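PDB 5NOK: Baccell_00875 from Bacteroides cellulosilyticus DSM 14838, which probably acts as a polysaccharide lyase that trims rhamnose linked to glucuronic acid from the side chains of arabinogalactan-type plant glycans. Local coordinates for residues A[313-318]-A[331-336]; A[271-276]-A[308-313]; A[92-97]-A[104-109]; A[124-129]-A[232-237]; A[149-154]-A[212-217]. One frame throughout, in Å; residues are numbered along the deposited sequence.

How the interactions relate
Interactions 1 and 2 belong to one mixed sheet and touch, their centres about 8 Å apart. They share Ala313, where the chain passes from strand 303-309 to strand 314-322, and Met310 CE of interaction 2 lies 3.7 Å from Val334 CG2 of interaction 1. Interactions 3 and 4 belong to a second, antiparallel sheet: their centres are about 15 Å apart and their nearest atoms about 7 Å, with strand 110-119 between the paired strands. Interaction 5 is nested within the chain loop closed by interaction 4, yet lies about 28 Å from it, centre to centre. Interactions 1 and 5 sit on opposite sides of the chain's centre, their own centres about 32 Å apart.

Interaction 1 (A[313-318]-A[331-336])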
# COMPACT_ATOMS: atom_id res chain seq x y z
N ALA A 313 -17.72 -7.15 -16.30
CA ALA A 313 -17.18 -6.32 -15.21
C ALA A 313 -17.18 -7.09 -13.91
O ALA A 313 -18.04 -7.93 -13.70
CB ALA A 313 -17.95 -5.02 -15.05
N GLY A 314 -16.18 -6.84 -13.07
CA GLY A 314 -16.02 -7.54 -11.80
C GLY A 314 -14.63 -8.14 -11.57
O GLY A 314 -13.72 -8.09 -12.42
N GLU A 315 -14.48 -8.69 -10.39
CA GLU A 315 -13.32 -9.47 -9.98
C GLU A 315 -13.07 -10.62 -10.97
O GLU A 315 -13.99 -11.36 -11.33
CB GLU A 315 -13.59 -10.04 -8.58
CG GLU A 315 -12.37 -10.56 -7.85
CD GLU A 315 -11.36 -9.47 -7.49
OE1 GLU A 315 -11.75 -8.27 -7.57
OE2 GLU A 315 -10.19 -9.82 -7.14
N VAL A 316 -11.83 -10.76 -11.41
CA VAL A 316 -11.40 -11.98 -12.09
C VAL A 316 -10.21 -12.60 -11.36
O VAL A 316 -9.17 -11.98 -11.22
CB VAL A 316 -11.08 -11.70 -13.56
CG1 VAL A 316 -10.68 -12.98 -14.26
CG2 VAL A 316 -12.31 -11.10 -14.26
N ARG A 317 -10.39 -13.81 -10.85
CA ARG A 317 -9.32 -14.59 -10.23
C ARG A 317 -8.88 -15.66 -11.21
O ARG A 317 -9.73 -16.42 -11.75
CB ARG A 317 -9.80 -15.23 -8.95
CG ARG A 317 -8.73 -15.96 -8.14
CD ARG A 317 -9.36 -16.64 -6.92
NE ARG A 317 -8.54 -17.72 -6.36
CZ ARG A 317 -7.85 -17.69 -5.22
NH1 ARG A 317 -7.86 -16.63 -4.41
NH2 ARG A 317 -7.14 -18.76 -4.85
N PHE A 318 -7.58 -15.70 -11.48
CA PHE A 318 -6.99 -16.74 -12.29
C PHE A 318 -6.31 -17.72 -11.34
O PHE A 318 -5.47 -17.28 -10.56
CB PHE A 318 -5.98 -16.18 -13.27
CG PHE A 318 -6.58 -15.37 -14.36
CD1 PHE A 318 -7.18 -16.00 -15.45
CD2 PHE A 318 -6.58 -13.99 -14.31
CE1 PHE A 318 -7.74 -15.27 -16.48
CE2 PHE A 318 -7.15 -13.24 -15.33
CZ PHE A 318 -7.74 -13.87 -16.41
N ASP A 331 -4.98 -11.94 -9.04
CA ASP A 331 -6.23 -11.17 -8.87
C ASP A 331 -6.23 -9.99 -9.86
O ASP A 331 -5.37 -9.10 -9.79
CB ASP A 331 -6.37 -10.64 -7.44
CG ASP A 331 -6.41 -11.77 -6.38
OD1 ASP A 331 -7.23 -12.71 -6.54
OD2 ASP A 331 -5.62 -11.70 -5.37
N CYS A 332 -7.17 -10.03 -10.80
CA CYS A 332 -7.41 -8.95 -11.74
C CYS A 332 -8.81 -8.37 -11.57
O CYS A 332 -9.68 -9.00 -10.98
CB CYS A 332 -7.26 -9.48 -13.15
SG CYS A 332 -5.65 -10.25 -13.41
N LEU A 333 -9.01 -7.16 -12.10
CA LEU A 333 -10.29 -6.46 -12.06
C LEU A 333 -10.68 -6.07 -13.46
O LEU A 333 -9.85 -5.61 -14.21
CB LEU A 333 -10.19 -5.18 -11.25
CG LEU A 333 -11.49 -4.40 -11.06
CD1 LEU A 333 -12.49 -5.17 -10.19
CD2 LEU A 333 -11.21 -3.06 -10.43
N VAL A 334 -11.96 -6.21 -13.78
CA VAL A 334 -12.49 -5.72 -15.05
C VAL A 334 -13.50 -4.63 -14.76
O VAL A 334 -14.46 -4.86 -14.03
CB VAL A 334 -13.13 -6.82 -15.88
CG1 VAL A 334 -13.62 -6.25 -17.22
CG2 VAL A 334 -12.12 -7.91 -16.14
N ILE A 335 -13.23 -3.43 -15.28
CA ILE A 335 -14.19 -2.33 -15.23
C ILE A 335 -14.87 -2.18 -16.60
O ILE A 335 -14.36 -2.65 -17.61
CB ILE A 335 -13.54 -1.01 -14.78
CG1 ILE A 335 -12.56 -0.49 -15.83
CG2 ILE A 335 -12.85 -1.20 -13.43
CD1 ILE A 335 -11.93 0.82 -15.44
N SER A 336 -16.03 -1.53 -16.64
CA SER A 336 -16.74 -1.37 -17.92
C SER A 336 -15.89 -0.54 -18.90
O SER A 336 -15.63 -0.97 -20.02
CB SER A 336 -18.13 -0.74 -17.69
OG SER A 336 -18.97 -1.64 -16.96
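Gly314 pairs with Val334, and Val316 with Cys332, through two backbone hydrogen bonds each, joining strands 314-318 and 331-335 at 148° as the antiparallel arms of a beta hairpin. Glycine suits position 314 because at its backbone angles (phi 128°) a CB would be jammed against the preceding carbonyl oxygen. One face is apolar: Val316 CG2 meets Val334 CG2 at 3.7 Å, each methyl placed beside its own backbone N, while Met290 and Met310 pack onto the valines. The other face carries the charges, beside Leu333. Glu315 OE2 comes within 4.2 Å of Asp331 OD1, a like-charge approach that probably costs some energy; Glu315 OE1 is held by the hydroxyl of Tyr585. Arg317 CG lies 3.9 Å from Asp331 OD1, the two side chains running alongside. That oxygen is well out of the guanidinium plane, and Arg317 NE forms its salt bridge with Asp319. Back on the valine face, Cys332 SG lies at the edge of the Phe318 ring, in its plane and 3.9 Å from CE2.

Interaction 2 (A[271-276]-A[308-313])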
# COMPACT_ATOMS: atom_id res chain seq x y z
N GLU A 271 -10.96 -5.93 -23.47
CA GLU A 271 -9.49 -6.15 -23.50
C GLU A 271 -9.08 -7.62 -23.32
O GLU A 271 -9.82 -8.44 -22.76
CB GLU A 271 -8.77 -5.31 -22.43
CG GLU A 271 -8.65 -3.82 -22.71
CD GLU A 271 -7.59 -3.17 -21.79
OE1 GLU A 271 -7.91 -2.81 -20.65
OE2 GLU A 271 -6.42 -3.05 -22.21
N LYS A 272 -7.89 -7.93 -23.81
CA LYS A 272 -7.33 -9.27 -23.72
C LYS A 272 -6.32 -9.31 -22.58
O LYS A 272 -5.52 -8.39 -22.41
CB LYS A 272 -6.76 -9.72 -25.06
CG LYS A 272 -7.88 -9.99 -26.08
CD LYS A 272 -7.40 -10.62 -27.39
CE LYS A 272 -7.02 -9.60 -28.47
NZ LYS A 272 -7.11 -10.19 -29.85
N ALA A 273 -6.42 -10.35 -21.77
CA ALA A 273 -5.50 -10.60 -20.67
C ALA A 273 -4.53 -11.68 -21.08
O ALA A 273 -4.91 -12.64 -21.70
CB ALA A 273 -6.26 -11.03 -19.42
N ARG A 274 -3.27 -11.52 -20.70
CA ARG A 274 -2.29 -12.57 -20.79
C ARG A 274 -1.75 -12.77 -19.37
O ARG A 274 -1.15 -11.87 -18.79
CB ARG A 274 -1.18 -12.14 -21.74
CG ARG A 274 -0.16 -13.24 -22.01
CD ARG A 274 1.09 -12.64 -22.61
NE ARG A 274 2.20 -13.58 -22.61
CZ ARG A 274 2.44 -14.49 -23.55
NH1 ARG A 274 1.65 -14.63 -24.62
NH2 ARG A 274 3.51 -15.28 -23.40
N VAL A 275 -2.02 -13.95 -18.82
CA VAL A 275 -1.59 -14.31 -17.50
C VAL A 275 -0.55 -15.41 -17.66
O VAL A 275 -0.81 -16.44 -18.29
CB VAL A 275 -2.77 -14.85 -16.67
CG1 VAL A 275 -2.36 -15.09 -15.23
CG2 VAL A 275 -3.95 -13.89 -16.74
N GLU A 276 0.63 -15.17 -17.07
CA GLU A 276 1.77 -16.06 -17.21
C GLU A 276 2.14 -16.66 -15.88
O GLU A 276 2.14 -15.96 -14.86
CB GLU A 276 2.98 -15.26 -17.70
CG GLU A 276 2.83 -14.61 -19.07
CD GLU A 276 4.15 -14.02 -19.60
OE1 GLU A 276 5.08 -13.78 -18.79
OE2 GLU A 276 4.26 -13.78 -20.83
N VAL A 308 -7.14 -14.66 -22.60
CA VAL A 308 -8.61 -14.61 -22.63
C VAL A 308 -9.11 -13.20 -22.80
O VAL A 308 -8.47 -12.27 -22.34
CB VAL A 308 -9.30 -15.18 -21.35
CG1 VAL A 308 -9.10 -16.67 -21.26
CG2 VAL A 308 -8.87 -14.45 -20.07
N PRO A 309 -10.28 -13.06 -23.44
CA PRO A 309 -10.97 -11.75 -23.41
C PRO A 309 -11.61 -11.53 -22.02
O PRO A 309 -12.02 -12.46 -21.38
CB PRO A 309 -12.06 -11.90 -24.49
CG PRO A 309 -12.40 -13.36 -24.45
CD PRO A 309 -11.07 -14.07 -24.18
N MSE A 310 -11.67 -10.29 -21.59
CA MSE A 310 -12.23 -9.91 -20.32
C MSE A 310 -13.56 -9.32 -20.66
O MSE A 310 -13.65 -8.13 -20.94
CB MSE A 310 -11.28 -8.90 -19.68
CG MSE A 310 -9.90 -9.48 -19.38
SE MSE A 310 -10.03 -11.02 -18.13
CE MSE A 310 -9.17 -10.05 -16.64
N GLU A 311 -14.60 -10.15 -20.67
CA GLU A 311 -15.90 -9.78 -21.25
C GLU A 311 -16.96 -9.30 -20.23
O GLU A 311 -18.02 -8.84 -20.65
CB GLU A 311 -16.44 -10.93 -22.11
N GLN A 312 -16.67 -9.38 -18.92
CA GLN A 312 -17.68 -9.02 -17.88
C GLN A 312 -17.06 -8.23 -16.73
O GLN A 312 -15.99 -8.61 -16.24
CB GLN A 312 -18.35 -10.29 -17.34
CG GLN A 312 -19.58 -10.09 -16.44
CD GLN A 312 -20.19 -11.42 -16.00
OE1 GLN A 312 -20.96 -12.06 -16.74
NE2 GLN A 312 -19.85 -11.86 -14.79
N ALA A 313 -17.72 -7.15 -16.30
CA ALA A 313 -17.18 -6.32 -15.21
C ALA A 313 -17.18 -7.09 -13.91
O ALA A 313 -18.04 -7.93 -13.70
CB ALA A 313 -17.95 -5.02 -15.05
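Ala273 and Val308 form a hydrogen-bonded antiparallel pair: the N of Ala273 donates to the O of Val308 at 2.9 Å and a nearly straight 174°, and the N of Val308 returns a bond of 3.1 Å to the O of Ala273. One step beyond the end of strand 303-309, the N of Met310 donates to Glu271 O at 2.9 Å, carrying the pairing past the strand proper. Between these bonds Lys272 faces Pro309 as a non-hydrogen-bonded pair, so proline, which lacks an N-H, costs this pairing no hydrogen bond. Farther along strand 272-276, Arg274 grips Glu276 side-on, NE lying 2.7 Å from OE2 and NH2 reaching the same oxygen, with OE2 lying in the guanidinium plane; Arg274 NH1 has a second carboxylate partner in Glu307. At the other end, Glu271 forms a salt bridge with Lys264.

The packing centres on the small Ala273. Met310, a selenomethionine here, is bent at chi2 (-60°) and again at chi3, which curls its chain over the alanine: CG and SE each lie 4.0 Å from Ala273 CB. Val308 CG2 approaches the same methyl more loosely, at 4.4 Å. Phe267, Val316 and Cys332 meet Met310 from neighbouring strands. The contact thus divides its chemistry, with backbone bonds fixing the register, Arg274 and the glutamates paired with opposite charges, and the bent selenomethionine chain packing on the alanine methyl.

Interaction 3 (A[92-97]-A[104-109]); sequences IPVEIS and LYREGD
Val94 and Glu95 both turn their backbone N-H toward Leu104, making a classic beta bulge at the outer edge of an antiparallel sheet. Leu104 O accepts from the N of Val94 at 2.8 Å and from the more distant N of Glu95 at 3.3 Å, so one carbonyl satisfies two donors; Leu104 N in turn donates to Glu95 O at 2.9 Å. On the Ile92 side of the bulge the two backbones draw apart, and a water links them. It accepts from Arg106 N at 2.9 Å and lies within donating distance of Ile92 O (2.7 Å) and Glu107 OE2 (3.0 Å). Tyr105 CG is set beside its own backbone N (chi1 -51°), which brings the ring against Pro93, a residue with no N-H to place; Pro93 CG lies 3.8 Å from Tyr105 CE2. The tyrosine hydroxyl donates to Thr37 O. Losing the phenol to an alanine here would probably leave that carbonyl without its donor and open a gap beside the Pro93 ring. Arg106 passes its NH2 3.8 Å from Val94 CG1, while its NH1 is paired with Glu132. One carbonyl thus serves two N-H groups at the bulge, and a water takes up the Arg106 N-H where no backbone acceptor faces it across the contact.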
# COMPACT_ATOMS: atom_id res chain seq x y z
N ILE A 92 4.59 -23.30 24.49
CA ILE A 92 5.53 -24.00 25.34
C ILE A 92 5.68 -25.40 24.77
O ILE A 92 4.71 -26.14 24.71
CB ILE A 92 5.04 -24.13 26.80
CG1 ILE A 92 4.74 -22.75 27.41
CG2 ILE A 92 6.04 -24.92 27.65
CD1 ILE A 92 5.91 -21.78 27.41
N PRO A 93 6.90 -25.77 24.37
CA PRO A 93 7.10 -27.10 23.84
C PRO A 93 6.93 -28.20 24.87
O PRO A 93 7.13 -27.99 26.04
CB PRO A 93 8.55 -27.10 23.36
CG PRO A 93 8.94 -25.69 23.28
CD PRO A 93 8.13 -24.96 24.30
N VAL A 94 6.58 -29.37 24.40
CA VAL A 94 6.64 -30.57 25.21
C VAL A 94 8.05 -31.15 25.15
O VAL A 94 8.55 -31.62 26.17
CB VAL A 94 5.58 -31.59 24.77
CG1 VAL A 94 5.77 -32.91 25.49
CG2 VAL A 94 4.20 -31.02 25.07
N GLU A 95 8.66 -31.11 23.96
CA GLU A 95 10.05 -31.52 23.74
C GLU A 95 10.75 -30.49 22.87
O GLU A 95 10.19 -30.00 21.88
CB GLU A 95 10.14 -32.84 22.97
CG GLU A 95 9.51 -34.07 23.61
CD GLU A 95 9.39 -35.24 22.62
OE1 GLU A 95 10.27 -35.39 21.74
OE2 GLU A 95 8.38 -35.99 22.71
N ILE A 96 11.99 -30.18 23.23
CA ILE A 96 12.84 -29.34 22.41
C ILE A 96 14.28 -29.89 22.43
O ILE A 96 14.82 -30.13 23.51
CB ILE A 96 12.74 -27.85 22.82
CG1 ILE A 96 13.79 -27.01 22.08
CG2 ILE A 96 12.90 -27.69 24.33
CD1 ILE A 96 13.54 -25.52 22.10
N SER A 97 14.84 -30.13 21.24
CA SER A 97 16.28 -30.39 21.02
C SER A 97 17.21 -29.47 21.80
O SER A 97 16.88 -28.31 21.97
CB SER A 97 16.66 -30.12 19.55
OG SER A 97 16.24 -31.14 18.70
N LEU A 104 8.62 -29.86 19.47
CA LEU A 104 7.35 -30.58 19.45
C LEU A 104 6.44 -29.91 20.45
O LEU A 104 6.79 -29.80 21.61
CB LEU A 104 7.51 -32.06 19.82
CG LEU A 104 6.29 -33.00 19.68
CD1 LEU A 104 6.71 -34.42 19.34
CD2 LEU A 104 5.41 -33.06 20.92
N TYR A 105 5.28 -29.45 19.98
CA TYR A 105 4.22 -28.92 20.82
C TYR A 105 3.02 -29.83 20.70
O TYR A 105 2.85 -30.55 19.69
CB TYR A 105 3.79 -27.53 20.35
CG TYR A 105 4.89 -26.56 20.13
CD1 TYR A 105 5.63 -26.56 18.95
CD2 TYR A 105 5.18 -25.60 21.07
CE1 TYR A 105 6.65 -25.66 18.73
CE2 TYR A 105 6.20 -24.68 20.88
CZ TYR A 105 6.95 -24.73 19.71
OH TYR A 105 7.95 -23.84 19.49
N ARG A 106 2.18 -29.78 21.71
CA ARG A 106 0.99 -30.60 21.72
C ARG A 106 -0.13 -29.81 22.34
O ARG A 106 -0.07 -29.46 23.49
CB ARG A 106 1.22 -31.90 22.49
CG ARG A 106 -0.04 -32.74 22.61
CD ARG A 106 0.25 -34.22 22.53
NE ARG A 106 1.41 -34.56 23.35
CZ ARG A 106 2.50 -35.22 22.96
NH1 ARG A 106 2.63 -35.73 21.73
NH2 ARG A 106 3.47 -35.41 23.85
N GLU A 107 -1.14 -29.51 21.53
CA GLU A 107 -2.25 -28.70 21.99
C GLU A 107 -3.49 -29.52 21.67
O GLU A 107 -3.89 -29.63 20.50
CB GLU A 107 -2.24 -27.34 21.28
CG GLU A 107 -0.95 -26.53 21.44
CD GLU A 107 -0.64 -26.06 22.87
OE1 GLU A 107 -1.58 -25.87 23.69
OE2 GLU A 107 0.57 -25.87 23.18
N GLY A 108 -4.05 -30.15 22.70
CA GLY A 108 -5.20 -31.04 22.55
C GLY A 108 -4.81 -32.32 21.83
O GLY A 108 -3.83 -32.97 22.18
N ASP A 109 -5.57 -32.65 20.79
CA ASP A 109 -5.29 -33.79 19.92
C ASP A 109 -4.21 -33.52 18.84
O ASP A 109 -3.83 -34.44 18.12
CB ASP A 109 -6.57 -34.21 19.19
CG ASP A 109 -7.75 -34.42 20.14
OD1 ASP A 109 -7.60 -35.17 21.15
OD2 ASP A 109 -8.82 -33.83 19.86
O HOH W 1 2.87 -27.68 23.55

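Interaction 4 (A[124-129]-A[232-237])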
# COMPACT_ATOMS: atom_id res chain seq x y z
N VAL A 124 15.64 -23.72 6.35
CA VAL A 124 14.50 -24.50 5.90
C VAL A 124 13.73 -24.90 7.16
O VAL A 124 14.31 -25.50 8.06
CB VAL A 124 14.98 -25.75 5.17
CG1 VAL A 124 13.80 -26.56 4.60
CG2 VAL A 124 15.97 -25.34 4.11
N GLU A 125 12.45 -24.55 7.22
CA GLU A 125 11.61 -24.91 8.37
C GLU A 125 10.48 -25.78 7.88
O GLU A 125 9.82 -25.43 6.90
CB GLU A 125 10.98 -23.67 8.99
CG GLU A 125 11.93 -22.70 9.64
CD GLU A 125 11.24 -21.80 10.66
OE1 GLU A 125 10.38 -21.00 10.25
OE2 GLU A 125 11.54 -21.89 11.88
N GLU A 126 10.23 -26.88 8.57
CA GLU A 126 9.10 -27.74 8.24
C GLU A 126 8.19 -27.80 9.46
O GLU A 126 8.64 -28.16 10.54
CB GLU A 126 9.61 -29.12 7.82
CG GLU A 126 8.55 -30.00 7.16
CD GLU A 126 8.78 -31.52 7.30
OE1 GLU A 126 9.96 -31.99 7.37
OE2 GLU A 126 7.77 -32.26 7.35
N TYR A 127 6.93 -27.42 9.29
CA TYR A 127 5.91 -27.48 10.35
C TYR A 127 4.98 -28.62 9.97
O TYR A 127 4.45 -28.62 8.86
CB TYR A 127 5.08 -26.18 10.39
CG TYR A 127 5.87 -24.94 10.68
CD1 TYR A 127 6.57 -24.30 9.68
CD2 TYR A 127 5.90 -24.39 11.95
CE1 TYR A 127 7.32 -23.16 9.93
CE2 TYR A 127 6.64 -23.26 12.23
CZ TYR A 127 7.36 -22.64 11.22
OH TYR A 127 8.09 -21.51 11.50
N SER A 128 4.79 -29.58 10.86
CA SER A 128 3.82 -30.68 10.67
C SER A 128 2.74 -30.55 11.69
O SER A 128 3.05 -30.33 12.85
CB SER A 128 4.46 -32.05 10.88
OG SER A 128 5.47 -32.22 9.94
N PHE A 129 1.50 -30.79 11.27
CA PHE A 129 0.35 -30.76 12.17
C PHE A 129 -0.30 -32.13 12.09
O PHE A 129 -0.74 -32.52 11.02
CB PHE A 129 -0.66 -29.69 11.74
CG PHE A 129 -0.10 -28.30 11.76
CD1 PHE A 129 0.70 -27.83 10.70
CD2 PHE A 129 -0.33 -27.46 12.82
CE1 PHE A 129 1.26 -26.55 10.73
CE2 PHE A 129 0.21 -26.18 12.84
CZ PHE A 129 1.01 -25.73 11.80
N SER A 232 -1.67 -36.00 8.81
CA SER A 232 -0.76 -34.88 8.95
C SER A 232 -0.97 -33.88 7.82
O SER A 232 -1.38 -34.26 6.72
CB SER A 232 0.69 -35.37 8.87
OG SER A 232 1.16 -35.71 10.16
N TYR A 233 -0.72 -32.60 8.10
CA TYR A 233 -0.50 -31.58 7.08
C TYR A 233 0.88 -30.96 7.33
O TYR A 233 1.21 -30.66 8.46
CB TYR A 233 -1.59 -30.51 7.15
CG TYR A 233 -1.42 -29.43 6.09
CD1 TYR A 233 -1.85 -29.63 4.77
CD2 TYR A 233 -0.79 -28.25 6.40
CE1 TYR A 233 -1.65 -28.66 3.80
CE2 TYR A 233 -0.60 -27.27 5.45
CZ TYR A 233 -1.04 -27.46 4.17
OH TYR A 233 -0.81 -26.44 3.28
N SER A 234 1.63 -30.76 6.25
CA SER A 234 2.98 -30.20 6.27
C SER A 234 3.09 -28.87 5.54
O SER A 234 2.63 -28.74 4.41
CB SER A 234 3.96 -31.17 5.59
OG SER A 234 4.81 -31.77 6.56
N LEU A 235 3.74 -27.91 6.17
CA LEU A 235 4.10 -26.64 5.57
C LEU A 235 5.62 -26.55 5.59
O LEU A 235 6.23 -26.83 6.60
CB LEU A 235 3.50 -25.49 6.39
CG LEU A 235 3.91 -24.08 5.96
CD1 LEU A 235 3.33 -23.77 4.60
CD2 LEU A 235 3.47 -23.03 6.97
N GLU A 236 6.22 -26.12 4.50
CA GLU A 236 7.67 -25.95 4.46
C GLU A 236 8.01 -24.63 3.81
O GLU A 236 7.47 -24.30 2.74
CB GLU A 236 8.35 -27.09 3.67
CG GLU A 236 9.87 -27.09 3.77
CD GLU A 236 10.56 -28.05 2.79
OE1 GLU A 236 10.42 -27.90 1.53
OE2 GLU A 236 11.24 -28.97 3.30
N TRP A 237 8.93 -23.87 4.41
CA TRP A 237 9.48 -22.72 3.70
C TRP A 237 10.95 -22.60 3.85
O TRP A 237 11.52 -23.18 4.77
CB TRP A 237 8.77 -21.43 4.11
CG TRP A 237 8.72 -21.09 5.56
CD1 TRP A 237 9.77 -21.08 6.46
CD2 TRP A 237 7.59 -20.61 6.27
NE1 TRP A 237 9.33 -20.64 7.69
CE2 TRP A 237 7.99 -20.35 7.60
CE3 TRP A 237 6.25 -20.37 5.91
CZ2 TRP A 237 7.11 -19.85 8.58
CZ3 TRP A 237 5.36 -19.89 6.90
CH2 TRP A 237 5.80 -19.64 8.21
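Two neighbouring strands within the eight-stranded antiparallel sheet meet here, 124-129 and 232-237, brought together across about a hundred intervening residues. Hydrogen-bonded pairs Glu125-Trp237, Tyr127-Leu235 and Phe129-Tyr233 give six backbone bonds, from Tyr127 N to Leu235 O at 2.8 Å to Trp237 N to Glu125 O at 3.1 Å.

The distinctive chemistry lies on the face of Glu125, Tyr127 and Trp237. Trp237 NE1 donates to Glu125 OE1 at 2.8 Å, using the oxygen's anti lone pair, and Tyr127 OH donates to the same oxygen at 2.7 Å from above the carboxylate plane. Trp72 supplies a further N-H to OE1, while OE2 is salt-bridged to Arg116; this buried carboxylate therefore probably stays ionised. Trp237 CG lies between the backbone N and the carbonyl carbon (chi1 55°), a turn that swings NE1 toward Glu125. The indole also presents a face to Tyr127 in an offset edge-to-face pair, planes at 66° and the centroids of the Tyr127 ring and the six-membered ring of Trp237 5.2 Å apart.

The reverse face is mostly polar, with Val124 beside Glu236. Ser234 OG makes a weak hydrogen bond to Glu126 OE2 at 3.1 Å, and Glu236 turns to Thr193. A largely buried face, its Tyr127 and Trp237 rings packed on Val144 of another sheet, with a more polar face behind, is consistent with a layer of a beta sandwich.

Interaction 5 (A[149-154]-A[212-217])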
# COMPACT_ATOMS: atom_id res chain seq x y z
N ASN A 149 10.12 -7.35 10.98
CA ASN A 149 10.41 -6.08 11.61
C ASN A 149 10.02 -4.94 10.68
O ASN A 149 10.88 -4.17 10.25
CB ASN A 149 11.90 -6.05 11.94
CG ASN A 149 12.23 -5.25 13.19
OD1 ASN A 149 11.34 -4.72 13.87
ND2 ASN A 149 13.54 -5.19 13.51
N ASP A 150 8.73 -4.84 10.38
CA ASP A 150 8.15 -3.79 9.54
C ASP A 150 7.44 -2.78 10.48
O ASP A 150 6.28 -2.98 10.92
CB ASP A 150 7.17 -4.40 8.53
CG ASP A 150 6.74 -3.42 7.44
OD1 ASP A 150 6.80 -2.20 7.65
OD2 ASP A 150 6.36 -3.87 6.34
N ASN A 151 8.16 -1.72 10.79
CA ASN A 151 7.64 -0.66 11.62
C ASN A 151 8.52 0.58 11.44
O ASN A 151 9.56 0.50 10.80
CB ASN A 151 7.54 -1.09 13.09
CG ASN A 151 8.80 -1.74 13.60
OD1 ASN A 151 9.82 -1.09 13.73
ND2 ASN A 151 8.73 -3.03 13.92
N TYR A 152 8.09 1.71 11.99
CA TYR A 152 8.66 3.00 11.66
C TYR A 152 9.02 3.76 12.94
O TYR A 152 8.35 4.72 13.28
CB TYR A 152 7.67 3.84 10.84
CG TYR A 152 7.12 3.27 9.55
CD1 TYR A 152 7.92 2.62 8.62
CD2 TYR A 152 5.79 3.50 9.22
CE1 TYR A 152 7.39 2.15 7.42
CE2 TYR A 152 5.25 3.06 8.02
CZ TYR A 152 6.03 2.37 7.12
OH TYR A 152 5.44 1.92 5.94
N PRO A 153 10.06 3.34 13.67
CA PRO A 153 10.45 4.05 14.89
C PRO A 153 11.08 5.44 14.65
O PRO A 153 10.81 6.38 15.41
CB PRO A 153 11.44 3.09 15.54
CG PRO A 153 12.01 2.33 14.42
CD PRO A 153 10.90 2.17 13.43
N ASP A 154 11.90 5.54 13.60
CA ASP A 154 12.40 6.82 13.06
C ASP A 154 13.20 6.56 11.79
O ASP A 154 13.64 5.43 11.55
CB ASP A 154 13.28 7.61 14.05
CG ASP A 154 14.46 6.81 14.58
OD1 ASP A 154 15.41 6.51 13.82
OD2 ASP A 154 14.47 6.51 15.79
N SER A 212 0.05 4.63 14.12
CA SER A 212 0.45 4.52 12.71
C SER A 212 1.87 4.01 12.50
O SER A 212 2.28 3.85 11.37
CB SER A 212 0.32 5.89 12.04
OG SER A 212 -1.02 6.32 12.00
N GLN A 213 2.63 3.82 13.58
CA GLN A 213 4.08 3.64 13.51
C GLN A 213 4.53 2.18 13.44
O GLN A 213 5.71 1.91 13.42
CB GLN A 213 4.76 4.28 14.74
CG GLN A 213 5.45 5.58 14.46
CD GLN A 213 4.52 6.73 14.48
OE1 GLN A 213 4.02 7.16 13.44
NE2 GLN A 213 4.26 7.25 15.68
N THR A 214 3.60 1.25 13.45
CA THR A 214 3.95 -0.15 13.33
C THR A 214 2.95 -0.78 12.41
O THR A 214 1.81 -0.36 12.34
CB THR A 214 4.01 -0.90 14.70
OG1 THR A 214 4.44 -2.25 14.48
CG2 THR A 214 2.65 -0.96 15.38
N ARG A 215 3.40 -1.79 11.68
CA ARG A 215 2.51 -2.57 10.85
C ARG A 215 1.87 -3.67 11.67
O ARG A 215 0.95 -4.33 11.20
CB ARG A 215 3.30 -3.19 9.72
CG ARG A 215 2.45 -3.60 8.56
CD ARG A 215 3.28 -3.83 7.32
NE ARG A 215 2.49 -4.52 6.32
CZ ARG A 215 2.95 -5.00 5.18
NH1 ARG A 215 4.22 -4.83 4.83
NH2 ARG A 215 2.13 -5.63 4.36
N GLY A 216 2.41 -3.90 12.87
CA GLY A 216 1.98 -4.95 13.75
C GLY A 216 2.73 -6.24 13.56
O GLY A 216 3.83 -6.24 13.05
N ILE A 217 2.13 -7.33 14.01
CA ILE A 217 2.68 -8.66 13.96
C ILE A 217 1.91 -9.43 12.90
O ILE A 217 0.68 -9.59 13.01
CB ILE A 217 2.49 -9.39 15.31
CG1 ILE A 217 3.16 -8.61 16.46
CG2 ILE A 217 3.02 -10.81 15.22
CD1 ILE A 217 4.63 -8.32 16.30
O HOH W 2 6.30 -4.72 12.96
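Asp150 and Arg215 meet with their flat groups almost perpendicular, the carboxylate and guanidinium planes 87° apart. Arg215 NH1 forms a salt bridge to Asp150 OD2 at 2.8 Å; the oxygen lies nearly in the guanidinium plane, but the nitrogen comes to its anti side, 33° out of the carboxylate plane. Arginine reaches this far because its chain, extended from CG to NE, crosses the aspartate obliquely, bringing Arg215 CD to 3.2 Å from Asp150 OD2. Both groups are buried and have further partners: OD2 accepts from Thr165 N, NH1 donates to Thr165 O, and NH2 pairs with Asp608. Replacing Asp150 by an alanine would probably leave Arg215 NH1 without this carboxylate and Thr165 N without its acceptor, with Asp608 left to hold the guanidinium from NH2.

The backbones are tied as well, Tyr152 N donating to Gln213 O at 2.8 Å and Arg215 N to Asp150 O at 3.2 Å. The Tyr152 ring meets that of His594 at a shallow angle. Asn151 ND2 donates to Asn149 OD1 and to a water 2.7 Å from Asp150 O, and its OD1 accepts from Arg162 NE. Thr214 OG1, anti to its own N at chi1 -177°, accepts from Gly216 N at 3.1 Å. Glycine fits there, since a CB would jam against the preceding carbonyl oxygen. That bond defines an ST turn, shaping the loop before strand 217-221 in this buried loop-to-loop contact.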